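Local coordinates for protein VP2 (Primate bocaparvovirus 1, PDB 7L0Y) that assembles from sixty copies into the T=1 icosahedral capsid of human bocavirus 1, about 26 nm in diameter, at residues A283-P288 and G317-S322; W336-E341 and G347-N352; Q361-G366 and N372-I377; R472-L477 and Q507-K512. All coordinates share one frame; numbering follows the deposited sequence.

Contact 1 of 4, residues A283-P288 and G317-S322; sequences AQRVGP and GFDPPS
R285 meets D319 through a single salt bridge, NH2 to OD2 at 2.8 Å. The other carboxylate oxygen of D319, OD1, is also near, 3.1 Å from the same NH2 of R285, so one nitrogen faces the end of the carboxylate while NH1 turns elsewhere. The two flat groups are not matched edge to edge: their planes are 64° apart, although OD2 still comes in at the guanidinium edge, near its plane. The backbones stay well apart, with 9.7 Å between the CA atoms of R285 and G317, and the arginine spans the gap with a chain extended from CG to NE. D319 answers with CG anti to its own backbone N (chi1 -175°), which sends the carboxylate across to the arginine. All the close packing is at this buried pair; beyond it the 283-288 segment runs away from 317-322 and ends at P288, which is exposed. T293 binds NH1 of R285 weakly, and R248 of a neighbouring subunit makes a second salt bridge to OD2 of D319. One carboxylate thus ties two arginines from two chains together, joining neighbouring parts of the large loop between the G and H strands of the parvovirus jelly roll across a subunit interface. Two guanidinium groups so close would be expected to lower the pKa of D319 and favour the charged carboxylate even in acid; the capsid was imaged at pH 2.6.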
loop_
_atom_site.group_PDB
_atom_site.type_symbol
_atom_site.label_atom_id
_atom_site.label_comp_id
_atom_site.label_asym_id
_atom_site.label_seq_id
_atom_site.Cartn_x
_atom_site.Cartn_y
_atom_site.Cartn_z
ATOM N N ALA A 283 28.081 -94.435 73.532
ATOM C CA ALA A 283 28.228 -95.631 72.719
ATOM C C ALA A 283 29.693 -95.948 72.447
ATOM O O ALA A 283 30.556 -95.071 72.454
ATOM C CB ALA A 283 27.478 -95.471 71.403
ATOM N N GLN A 284 29.964 -97.228 72.206
ATOM C CA GLN A 284 31.270 -97.697 71.770
ATOM C C GLN A 284 31.110 -98.435 70.453
ATOM O O GLN A 284 30.012 -98.849 70.083
ATOM C CB GLN A 284 31.932 -98.619 72.802
ATOM C CG GLN A 284 32.285 -97.936 74.095
ATOM C CD GLN A 284 31.137 -97.915 75.077
ATOM O OE1 GLN A 284 30.085 -98.500 74.834
ATOM N NE2 GLN A 284 31.324 -97.214 76.184
ATOM N N ARG A 285 32.217 -98.589 69.735
ATOM C CA ARG A 285 32.175 -99.353 68.498
ATOM C C ARG A 285 32.057 -100.840 68.793
ATOM O O ARG A 285 32.422 -101.305 69.874
ATOM C CB ARG A 285 33.413 -99.083 67.654
ATOM C CG ARG A 285 33.481 -97.698 67.079
ATOM C CD ARG A 285 34.662 -97.621 66.156
ATOM N NE ARG A 285 34.841 -96.317 65.538
ATOM C CZ ARG A 285 34.220 -95.919 64.435
ATOM N NH1 ARG A 285 33.365 -96.721 63.823
ATOM N NH2 ARG A 285 34.461 -94.719 63.942
ATOM N N VAL A 286 31.546 -101.586 67.819
ATOM C CA VAL A 286 31.229 -102.998 67.976
ATOM C C VAL A 286 31.945 -103.783 66.890
ATOM O O VAL A 286 32.125 -103.284 65.776
ATOM C CB VAL A 286 29.711 -103.250 67.895
ATOM C CG1 VAL A 286 29.392 -104.724 68.006
ATOM C CG2 VAL A 286 28.974 -102.473 68.940
ATOM N N GLY A 287 32.355 -105.004 67.220
ATOM C CA GLY A 287 32.614 -106.018 66.229
ATOM C C GLY A 287 33.895 -105.817 65.462
ATOM O O GLY A 287 34.614 -104.834 65.645
ATOM N N PRO A 288 34.194 -106.758 64.573
ATOM C CA PRO A 288 35.453 -106.709 63.831
ATOM C C PRO A 288 35.443 -105.619 62.774
ATOM O O PRO A 288 34.403 -105.062 62.422
ATOM C CB PRO A 288 35.533 -108.096 63.191
ATOM C CG PRO A 288 34.112 -108.488 63.018
ATOM C CD PRO A 288 33.378 -107.924 64.198
ATOM N N GLY A 317 25.836 -96.495 60.114
ATOM C CA GLY A 317 26.516 -96.033 61.302
ATOM C C GLY A 317 26.614 -94.524 61.355
ATOM O O GLY A 317 26.812 -93.868 60.330
ATOM N N PHE A 318 26.492 -93.976 62.559
ATOM C CA PHE A 318 26.572 -92.537 62.773
ATOM C C PHE A 318 27.922 -92.250 63.418
ATOM O O PHE A 318 28.146 -92.535 64.593
ATOM C CB PHE A 318 25.414 -92.064 63.638
ATOM C CG PHE A 318 25.416 -90.597 63.895
ATOM C CD1 PHE A 318 24.857 -89.725 62.984
ATOM C CD2 PHE A 318 25.993 -90.086 65.038
ATOM C CE1 PHE A 318 24.861 -88.377 63.218
ATOM C CE2 PHE A 318 26.003 -88.741 65.272
ATOM C CZ PHE A 318 25.436 -87.884 64.362
ATOM N N ASP A 319 28.831 -91.683 62.638
ATOM C CA ASP A 319 30.165 -91.411 63.139
ATOM C C ASP A 319 30.741 -90.169 62.468
ATOM O O ASP A 319 30.519 -89.957 61.279
ATOM C CB ASP A 319 31.050 -92.629 62.893
ATOM C CG ASP A 319 32.422 -92.484 63.484
ATOM O OD1 ASP A 319 32.534 -92.468 64.729
ATOM O OD2 ASP A 319 33.396 -92.399 62.706
ATOM N N PRO A 320 31.493 -89.347 63.215
ATOM C CA PRO A 320 31.730 -89.414 64.660
ATOM C C PRO A 320 30.529 -88.964 65.484
ATOM O O PRO A 320 29.846 -88.020 65.117
ATOM C CB PRO A 320 32.912 -88.469 64.858
ATOM C CG PRO A 320 32.772 -87.482 63.771
ATOM C CD PRO A 320 32.206 -88.217 62.598
ATOM N N PRO A 321 30.265 -89.662 66.571
ATOM C CA PRO A 321 29.115 -89.322 67.416
ATOM C C PRO A 321 29.306 -88.085 68.282
ATOM O O PRO A 321 28.332 -87.432 68.658
ATOM C CB PRO A 321 28.958 -90.573 68.279
ATOM C CG PRO A 321 30.334 -91.087 68.401
ATOM C CD PRO A 321 31.046 -90.776 67.127
ATOM N N SER A 322 30.560 -87.761 68.602
ATOM C CA SER A 322 30.843 -86.909 69.755
ATOM C C SER A 322 30.442 -85.461 69.511
ATOM O O SER A 322 30.294 -84.688 70.462
ATOM C CB SER A 322 32.324 -87.002 70.119
ATOM O OG SER A 322 33.157 -86.526 69.078
#

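Contact 2 of 4, residues W336-E341 and G347-N352; sequences WYQTPE and GNIIAN
W336 and I349 form an antiparallel hydrogen-bonded pair, with I349 N to W336 O at 2.8 Å and W336 N to I349 O at 3.2 Å, and Y337 and N348 follow as the non-hydrogen-bonded pair with their CA atoms 4.3 Å apart. A third bond, Q338 N to G347 O at 3.1 Å, continues the pairing past the end of the strand. On one side of the hairpin the indole of W336 swings over its partner: chi1 of 61° sets CG between the backbone N and the carbonyl carbon, and the I349 carbonyl O lies under the ring, offset toward its rim. The branch methyl CG2 of I349 touches CZ2 of W336 at 3.6 Å, while CD1 of I349 lies 3.6 Å from CG of Q338. On the opposite side CE1 of Y337 rests 3.7 Å from CB of N348, and the carbonyl of G347 lies at the edge of the tyrosine ring. The hydroxyl of Y337 bonds the G344 carbonyl within the turn. Strands 335-337 and 348-350 make this two-stranded hairpin; W149 meets the W336 ring, and R247 and V249 of a neighbouring subunit pack against W336 and Y337.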
loop_
_atom_site.group_PDB
_atom_site.type_symbol
_atom_site.label_atom_id
_atom_site.label_comp_id
_atom_site.label_asym_id
_atom_site.label_seq_id
_atom_site.Cartn_x
_atom_site.Cartn_y
_atom_site.Cartn_z
ATOM N N TRP A 336 41.243 -90.571 58.932
ATOM C CA TRP A 336 41.195 -90.984 57.538
ATOM C C TRP A 336 42.597 -91.364 57.097
ATOM O O TRP A 336 43.560 -91.225 57.846
ATOM C CB TRP A 336 40.619 -89.880 56.653
ATOM C CG TRP A 336 41.422 -88.632 56.663
ATOM C CD1 TRP A 336 42.385 -88.278 55.779
ATOM C CD2 TRP A 336 41.344 -87.573 57.617
ATOM N NE1 TRP A 336 42.910 -87.064 56.112
ATOM C CE2 TRP A 336 42.286 -86.607 57.240
ATOM C CE3 TRP A 336 40.561 -87.346 58.748
ATOM C CZ2 TRP A 336 42.468 -85.432 57.951
ATOM C CZ3 TRP A 336 40.746 -86.191 59.454
ATOM C CH2 TRP A 336 41.689 -85.244 59.055
ATOM N N TYR A 337 42.697 -91.841 55.863
ATOM C CA TYR A 337 43.978 -92.075 55.218
ATOM C C TYR A 337 44.208 -91.012 54.159
ATOM O O TYR A 337 43.264 -90.581 53.492
ATOM C CB TYR A 337 44.059 -93.462 54.579
ATOM C CG TYR A 337 44.030 -94.602 55.556
ATOM C CD1 TYR A 337 45.122 -94.867 56.356
ATOM C CD2 TYR A 337 42.948 -95.460 55.624
ATOM C CE1 TYR A 337 45.117 -95.903 57.239
ATOM C CE2 TYR A 337 42.941 -96.519 56.495
ATOM C CZ TYR A 337 44.027 -96.733 57.304
ATOM O OH TYR A 337 44.033 -97.779 58.187
ATOM N N GLN A 338 45.462 -90.586 54.015
ATOM C CA GLN A 338 45.822 -89.683 52.931
ATOM C C GLN A 338 45.844 -90.370 51.582
ATOM O O GLN A 338 45.658 -89.707 50.561
ATOM C CB GLN A 338 47.185 -89.053 53.196
ATOM C CG GLN A 338 47.157 -87.942 54.204
ATOM C CD GLN A 338 46.334 -86.781 53.718
ATOM O OE1 GLN A 338 46.386 -86.422 52.546
ATOM N NE2 GLN A 338 45.559 -86.192 54.608
ATOM N N THR A 339 46.064 -91.672 51.555
ATOM C CA THR A 339 46.295 -92.405 50.327
ATOM C C THR A 339 45.367 -93.606 50.278
ATOM O O THR A 339 45.093 -94.224 51.308
ATOM C CB THR A 339 47.768 -92.852 50.250
ATOM O OG1 THR A 339 48.612 -91.695 50.212
ATOM C CG2 THR A 339 48.050 -93.695 49.030
ATOM N N PRO A 340 44.842 -93.938 49.098
ATOM C CA PRO A 340 44.077 -95.186 48.971
ATOM C C PRO A 340 44.895 -96.421 49.283
ATOM O O PRO A 340 44.325 -97.503 49.465
ATOM C CB PRO A 340 43.605 -95.153 47.514
ATOM C CG PRO A 340 44.543 -94.233 46.831
ATOM C CD PRO A 340 44.861 -93.183 47.836
ATOM N N GLU A 341 46.214 -96.295 49.341
ATOM C CA GLU A 341 47.089 -97.387 49.734
ATOM C C GLU A 341 47.376 -97.408 51.227
ATOM O O GLU A 341 48.161 -98.249 51.675
ATOM C CB GLU A 341 48.398 -97.303 48.949
ATOM C CG GLU A 341 48.219 -97.532 47.463
ATOM C CD GLU A 341 49.500 -97.344 46.685
ATOM O OE1 GLU A 341 50.476 -96.830 47.268
ATOM O OE2 GLU A 341 49.534 -97.713 45.492
ATOM N N GLY A 347 49.847 -94.089 57.322
ATOM C CA GLY A 347 49.170 -93.171 56.433
ATOM C C GLY A 347 47.885 -92.583 56.960
ATOM O O GLY A 347 47.135 -91.983 56.190
ATOM N N ASN A 348 47.612 -92.726 58.250
ATOM C CA ASN A 348 46.362 -92.283 58.847
ATOM C C ASN A 348 46.566 -90.972 59.587
ATOM O O ASN A 348 47.616 -90.751 60.193
ATOM C CB ASN A 348 45.810 -93.345 59.794
ATOM C CG ASN A 348 46.802 -93.742 60.849
ATOM O OD1 ASN A 348 47.999 -93.525 60.693
ATOM N ND2 ASN A 348 46.317 -94.309 61.939
ATOM N N ILE A 349 45.561 -90.107 59.538
ATOM C CA ILE A 349 45.596 -88.820 60.216
ATOM C C ILE A 349 44.432 -88.750 61.183
ATOM O O ILE A 349 43.270 -88.884 60.790
ATOM C CB ILE A 349 45.570 -87.646 59.227
ATOM C CG1 ILE A 349 46.912 -87.566 58.508
ATOM C CG2 ILE A 349 45.270 -86.355 59.945
ATOM C CD1 ILE A 349 46.974 -86.528 57.488
ATOM N N ILE A 350 44.755 -88.529 62.446
ATOM C CA ILE A 350 43.783 -88.418 63.517
ATOM C C ILE A 350 43.575 -86.942 63.805
ATOM O O ILE A 350 44.543 -86.200 63.995
ATOM C CB ILE A 350 44.274 -89.152 64.771
ATOM C CG1 ILE A 350 44.591 -90.605 64.436
ATOM C CG2 ILE A 350 43.228 -89.084 65.845
ATOM C CD1 ILE A 350 45.300 -91.334 65.530
ATOM N N ALA A 351 42.320 -86.510 63.837
ATOM C CA ALA A 351 42.038 -85.125 64.174
ATOM C C ALA A 351 42.410 -84.847 65.623
ATOM O O ALA A 351 42.110 -85.632 66.524
ATOM C CB ALA A 351 40.568 -84.804 63.931
ATOM N N ASN A 352 43.065 -83.723 65.845
ATOM C CA ASN A 352 43.554 -83.333 67.154
ATOM C C ASN A 352 42.824 -82.082 67.602
ATOM O O ASN A 352 42.231 -81.374 66.784
ATOM C CB ASN A 352 45.069 -83.086 67.135
ATOM C CG ASN A 352 45.856 -84.352 66.902
ATOM O OD1 ASN A 352 46.757 -84.393 66.068
ATOM N ND2 ASN A 352 45.515 -85.402 67.639
#

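Contact 3 of 4, residues Q361-G366 and N372-I377; sequences QLLYKG and NLVGDI
L363 and V374 are brought together by their first torsions: L363 has CG anti to its backbone N (chi1 -176°), V374 has CG2 anti to its carbonyl carbon, and the two side chains run side by side in the same direction, CG of L363 lying 3.9 Å from CG2 of V374. That same valine methyl rests 3.6 Å from CB of K365, and CD2 of L363 continues the apolar row to CD1 of I377, which crosses it at about a right angle, at 3.8 Å. The other face belongs to Y364, L373 and L362. CE1 of Y364 touches CB of L373 at 3.6 Å, and farther out CD1 of L373 touches both the tyrosine hydroxyl and CD2 of L362. Three backbone bonds hold the hairpin: V374 N to L363 O at 2.8 Å, nearly straight at 176°, and the pair of bonds that joins K365 and N372 in both directions. Beyond its CB the lysine bends at its last two torsions, and its NZ forms a salt bridge with D376 of a neighbouring subunit; D376 of this chain receives the equivalent lysine from another copy. This cyclic exchange is consistent with packing round a three-fold axis. Strand 361-366 pairs with 371-373 in its own chain and, through Q361 to K365, with an antiparallel strand of the neighbour, extending the sheet into the next subunit, while strand 376-377 pairs with 279-280.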
loop_
_atom_site.group_PDB
_atom_site.type_symbol
_atom_site.label_atom_id
_atom_site.label_comp_id
_atom_site.label_asym_id
_atom_site.label_seq_id
_atom_site.Cartn_x
_atom_site.Cartn_y
_atom_site.Cartn_z
ATOM N N GLN A 361 34.145 -79.549 74.248
ATOM C CA GLN A 361 33.322 -79.175 75.382
ATOM C C GLN A 361 32.952 -80.409 76.194
ATOM O O GLN A 361 32.898 -81.524 75.675
ATOM C CB GLN A 361 32.065 -78.467 74.890
ATOM C CG GLN A 361 32.342 -77.261 74.015
ATOM C CD GLN A 361 31.080 -76.584 73.543
ATOM O OE1 GLN A 361 29.999 -77.159 73.600
ATOM N NE2 GLN A 361 31.213 -75.367 73.045
ATOM N N LEU A 362 32.703 -80.206 77.482
ATOM C CA LEU A 362 32.248 -81.286 78.344
ATOM C C LEU A 362 31.199 -80.769 79.311
ATOM O O LEU A 362 31.168 -79.585 79.642
ATOM C CB LEU A 362 33.396 -81.921 79.129
ATOM C CG LEU A 362 34.418 -82.734 78.341
ATOM C CD1 LEU A 362 35.542 -83.156 79.249
ATOM C CD2 LEU A 362 33.756 -83.944 77.712
ATOM N N LEU A 363 30.334 -81.671 79.757
ATOM C CA LEU A 363 29.315 -81.357 80.742
ATOM C C LEU A 363 29.470 -82.308 81.916
ATOM O O LEU A 363 29.634 -83.514 81.721
ATOM C CB LEU A 363 27.911 -81.457 80.141
ATOM C CG LEU A 363 26.758 -81.061 81.062
ATOM C CD1 LEU A 363 26.905 -79.612 81.480
ATOM C CD2 LEU A 363 25.426 -81.271 80.381
ATOM N N TYR A 364 29.442 -81.765 83.126
ATOM C CA TYR A 364 29.591 -82.553 84.345
ATOM C C TYR A 364 28.372 -82.361 85.228
ATOM O O TYR A 364 27.999 -81.231 85.551
ATOM C CB TYR A 364 30.882 -82.197 85.074
ATOM C CG TYR A 364 32.061 -82.777 84.364
ATOM C CD1 TYR A 364 32.549 -84.019 84.712
ATOM C CD2 TYR A 364 32.635 -82.124 83.289
ATOM C CE1 TYR A 364 33.599 -84.571 84.050
ATOM C CE2 TYR A 364 33.685 -82.675 82.616
ATOM C CZ TYR A 364 34.163 -83.901 83.001
ATOM O OH TYR A 364 35.220 -84.468 82.334
ATOM N N LYS A 365 27.751 -83.473 85.588
ATOM C CA LYS A 365 26.576 -83.456 86.438
ATOM C C LYS A 365 26.990 -83.594 87.890
ATOM O O LYS A 365 27.596 -84.590 88.289
ATOM C CB LYS A 365 25.637 -84.597 86.054
ATOM C CG LYS A 365 24.365 -84.657 86.850
ATOM C CD LYS A 365 23.549 -85.883 86.498
ATOM C CE LYS A 365 23.016 -85.819 85.090
ATOM N NZ LYS A 365 22.064 -84.696 84.926
ATOM N N GLY A 366 26.689 -82.577 88.677
ATOM C CA GLY A 366 26.878 -82.699 90.099
ATOM C C GLY A 366 25.878 -83.613 90.772
ATOM O O GLY A 366 24.668 -83.448 90.623
ATOM N N ASN A 372 30.247 -85.735 87.749
ATOM C CA ASN A 372 30.433 -86.856 86.846
ATOM C C ASN A 372 30.134 -86.412 85.427
ATOM O O ASN A 372 29.241 -85.595 85.199
ATOM C CB ASN A 372 29.541 -88.027 87.233
ATOM C CG ASN A 372 29.903 -88.600 88.578
ATOM O OD1 ASN A 372 29.049 -88.770 89.442
ATOM N ND2 ASN A 372 31.177 -88.906 88.765
ATOM N N LEU A 373 30.889 -86.955 84.480
ATOM C CA LEU A 373 30.717 -86.590 83.083
ATOM C C LEU A 373 29.366 -87.063 82.572
ATOM O O LEU A 373 28.983 -88.219 82.764
ATOM C CB LEU A 373 31.850 -87.184 82.250
ATOM C CG LEU A 373 31.968 -86.792 80.780
ATOM C CD1 LEU A 373 33.421 -86.695 80.404
ATOM C CD2 LEU A 373 31.287 -87.814 79.898
ATOM N N VAL A 374 28.638 -86.157 81.933
ATOM C CA VAL A 374 27.376 -86.487 81.285
ATOM C C VAL A 374 27.701 -87.102 79.932
ATOM O O VAL A 374 28.310 -86.453 79.078
ATOM C CB VAL A 374 26.491 -85.243 81.128
ATOM C CG1 VAL A 374 25.218 -85.586 80.376
ATOM C CG2 VAL A 374 26.177 -84.645 82.479
ATOM N N GLY A 375 27.300 -88.359 79.740
ATOM C CA GLY A 375 27.659 -89.053 78.514
ATOM C C GLY A 375 26.953 -88.502 77.291
ATOM O O GLY A 375 27.593 -88.061 76.335
ATOM N N ASP A 376 25.626 -88.507 77.309
ATOM C CA ASP A 376 24.832 -88.043 76.182
ATOM C C ASP A 376 24.255 -86.682 76.505
ATOM O O ASP A 376 23.357 -86.564 77.339
ATOM C CB ASP A 376 23.701 -89.012 75.850
ATOM C CG ASP A 376 24.195 -90.282 75.223
ATOM O OD1 ASP A 376 25.354 -90.306 74.766
ATOM O OD2 ASP A 376 23.423 -91.259 75.186
ATOM N N ILE A 377 24.770 -85.663 75.847
ATOM C CA ILE A 377 24.189 -84.337 75.902
ATOM C C ILE A 377 23.459 -84.112 74.593
ATOM O O ILE A 377 24.052 -84.160 73.511
ATOM C CB ILE A 377 25.235 -83.253 76.182
ATOM C CG1 ILE A 377 24.592 -81.880 76.053
ATOM C CG2 ILE A 377 26.429 -83.398 75.301
ATOM C CD1 ILE A 377 25.398 -80.800 76.646
#

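Contact 4 of 4, residues R472-L477 and Q507-K512; sequences RRHTAL and QCMPVK
Two loops of the C-terminal region, both following strand 446-462 of the jelly roll, are joined here by H474 on one side and M509 and P510 on the other; R472 and R473, at the end of the probable nuclear localization signal, lead into the histidine. The imidazole, carried across with CG anti to the carbonyl carbon (chi1 -67°), is held in two ways. At its edge NE2 donates to the P510 carbonyl O at 2.8 Å, with an N-H...O angle of 148°; the oxygen lies close to the ring plane and the nitrogen lies in the carbonyl plane, an arrangement that fixes the rotation of the ring. Over one face sits M509: its CB is 3.8 Å from the centroid of the H474 ring and almost exactly on the ring normal, a CH-pi contact. The methionine CA lies over the rim of the same face, 3.5 Å from CE1 of H474, and its CG follows across the ring, 3.8 Å from CG of H474. Sulfur-aromatic contact is only oblique, SD of M509 standing 5.1 Å from the H474 ring centroid. Helix 85-94 binds both loops: N93 and Q89 hold the backbone N and O of H474, and W88 donates to the carbonyl of M509. Beside it R473 N and T475 OG1 bond reciprocally to T475 and R473 of a neighbouring subunit, as expected about a two-fold axis.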
loop_
_atom_site.group_PDB
_atom_site.type_symbol
_atom_site.label_atom_id
_atom_site.label_comp_id
_atom_site.label_asym_id
_atom_site.label_seq_id
_atom_site.Cartn_x
_atom_site.Cartn_y
_atom_site.Cartn_z
ATOM N N ARG A 472 48.848 -67.335 66.656
ATOM C CA ARG A 472 49.312 -68.556 66.016
ATOM C C ARG A 472 49.009 -68.556 64.523
ATOM O O ARG A 472 47.944 -68.120 64.090
ATOM C CB ARG A 472 48.648 -69.757 66.669
ATOM C CG ARG A 472 49.026 -71.055 66.059
ATOM C CD ARG A 472 48.301 -72.175 66.711
ATOM N NE ARG A 472 48.676 -73.449 66.126
ATOM C CZ ARG A 472 48.287 -74.622 66.600
ATOM N NH1 ARG A 472 48.675 -75.739 66.004
ATOM N NH2 ARG A 472 47.505 -74.674 67.667
ATOM N N ARG A 473 49.950 -69.066 63.736
ATOM C CA ARG A 473 49.796 -69.194 62.297
ATOM C C ARG A 473 50.250 -70.578 61.862
ATOM O O ARG A 473 50.922 -71.291 62.603
ATOM C CB ARG A 473 50.590 -68.116 61.554
ATOM C CG ARG A 473 50.137 -66.715 61.861
ATOM C CD ARG A 473 48.809 -66.466 61.223
ATOM N NE ARG A 473 48.253 -65.172 61.573
ATOM C CZ ARG A 473 47.439 -64.975 62.603
ATOM N NH1 ARG A 473 47.101 -65.988 63.378
ATOM N NH2 ARG A 473 46.960 -63.770 62.854
ATOM N N HIS A 474 49.864 -70.964 60.653
ATOM C CA HIS A 474 50.396 -72.182 60.059
ATOM C C HIS A 474 51.736 -71.901 59.408
ATOM O O HIS A 474 51.884 -70.936 58.659
ATOM C CB HIS A 474 49.435 -72.769 59.034
ATOM C CG HIS A 474 48.170 -73.289 59.630
ATOM N ND1 HIS A 474 48.152 -74.334 60.526
ATOM C CD2 HIS A 474 46.880 -72.940 59.431
ATOM C CE1 HIS A 474 46.906 -74.586 60.876
ATOM N NE2 HIS A 474 46.114 -73.757 60.222
ATOM N N THR A 475 52.711 -72.749 59.692
ATOM C CA THR A 475 54.064 -72.562 59.209
ATOM C C THR A 475 54.619 -73.878 58.692
ATOM O O THR A 475 54.248 -74.957 59.158
ATOM C CB THR A 475 54.965 -71.990 60.310
ATOM O OG1 THR A 475 56.275 -71.758 59.787
ATOM C CG2 THR A 475 55.040 -72.924 61.495
ATOM N N ALA A 476 55.504 -73.775 57.704
ATOM C CA ALA A 476 56.190 -74.950 57.190
ATOM C C ALA A 476 57.056 -75.622 58.241
ATOM O O ALA A 476 57.429 -76.783 58.067
ATOM C CB ALA A 476 57.051 -74.572 55.993
ATOM N N LEU A 477 57.389 -74.925 59.325
ATOM C CA LEU A 477 58.234 -75.527 60.343
ATOM C C LEU A 477 57.525 -76.643 61.093
ATOM O O LEU A 477 58.183 -77.403 61.810
ATOM C CB LEU A 477 58.725 -74.462 61.313
ATOM C CG LEU A 477 59.620 -73.398 60.676
ATOM C CD1 LEU A 477 60.021 -72.359 61.697
ATOM C CD2 LEU A 477 60.841 -74.021 60.031
ATOM N N GLN A 507 49.633 -80.636 60.011
ATOM C CA GLN A 507 50.222 -80.447 58.694
ATOM C C GLN A 507 49.149 -80.282 57.633
ATOM O O GLN A 507 49.411 -79.726 56.563
ATOM C CB GLN A 507 51.134 -81.617 58.360
ATOM C CG GLN A 507 52.329 -81.704 59.260
ATOM C CD GLN A 507 53.148 -82.933 59.009
ATOM O OE1 GLN A 507 52.664 -83.911 58.453
ATOM N NE2 GLN A 507 54.389 -82.906 59.445
ATOM N N CYS A 508 47.938 -80.750 57.914
ATOM C CA CYS A 508 46.808 -80.497 57.041
ATOM C C CYS A 508 46.257 -79.091 57.192
ATOM O O CYS A 508 45.387 -78.701 56.410
ATOM C CB CYS A 508 45.716 -81.522 57.308
ATOM S SG CYS A 508 46.171 -83.203 56.888
ATOM N N MET A 509 46.749 -78.325 58.164
ATOM C CA MET A 509 46.413 -76.925 58.368
ATOM C C MET A 509 44.918 -76.737 58.575
ATOM O O MET A 509 44.230 -76.195 57.704
ATOM C CB MET A 509 46.902 -76.100 57.184
ATOM C CG MET A 509 48.397 -76.072 57.055
ATOM S SD MET A 509 48.935 -75.206 55.582
ATOM C CE MET A 509 48.586 -76.441 54.334
ATOM N N PRO A 510 44.377 -77.169 59.710
ATOM C CA PRO A 510 42.953 -76.970 59.968
ATOM C C PRO A 510 42.624 -75.502 60.180
ATOM O O PRO A 510 43.498 -74.662 60.380
ATOM C CB PRO A 510 42.713 -77.784 61.238
ATOM C CG PRO A 510 44.019 -77.791 61.903
ATOM C CD PRO A 510 45.043 -77.843 60.833
ATOM N N VAL A 511 41.336 -75.196 60.114
ATOM C CA VAL A 511 40.877 -73.842 60.379
ATOM C C VAL A 511 40.637 -73.678 61.873
ATOM O O VAL A 511 40.802 -74.624 62.649
ATOM C CB VAL A 511 39.607 -73.510 59.579
ATOM C CG1 VAL A 511 39.897 -73.533 58.099
ATOM C CG2 VAL A 511 38.492 -74.478 59.922
ATOM N N LYS A 512 40.270 -72.466 62.278
ATOM C CA LYS A 512 39.870 -72.142 63.645
ATOM C C LYS A 512 40.972 -72.410 64.659
ATOM O O LYS A 512 40.708 -72.536 65.855
ATOM C CB LYS A 512 38.623 -72.924 64.033
ATOM C CG LYS A 512 37.460 -72.633 63.165
ATOM C CD LYS A 512 36.325 -73.533 63.519
ATOM C CE LYS A 512 35.157 -73.238 62.637
ATOM N NZ LYS A 512 34.028 -74.101 62.969
#

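How the contacts relate
Contacts 1, 2 and 3 lie in the large loop between the G and H strands, whereas contact 4 joins C-terminal loops beyond the jelly roll. Contacts 2 and 4 touch directly although their centres are 17 Å apart: CD1 of I349 packs on SG of C508 at 3.5 Å, linking the hairpin to the 507-512 loop. Contacts 1 and 3 come within about 5 Å at their nearest atoms without meeting; contacts 1 and 2 stay about 8 Å apart. Contacts 1, 2 and 3 all touch the same neighbouring subunit, and contacts 3 and 4 share another. Contacts 3 and 4 are farthest apart, about 31 Å between centres.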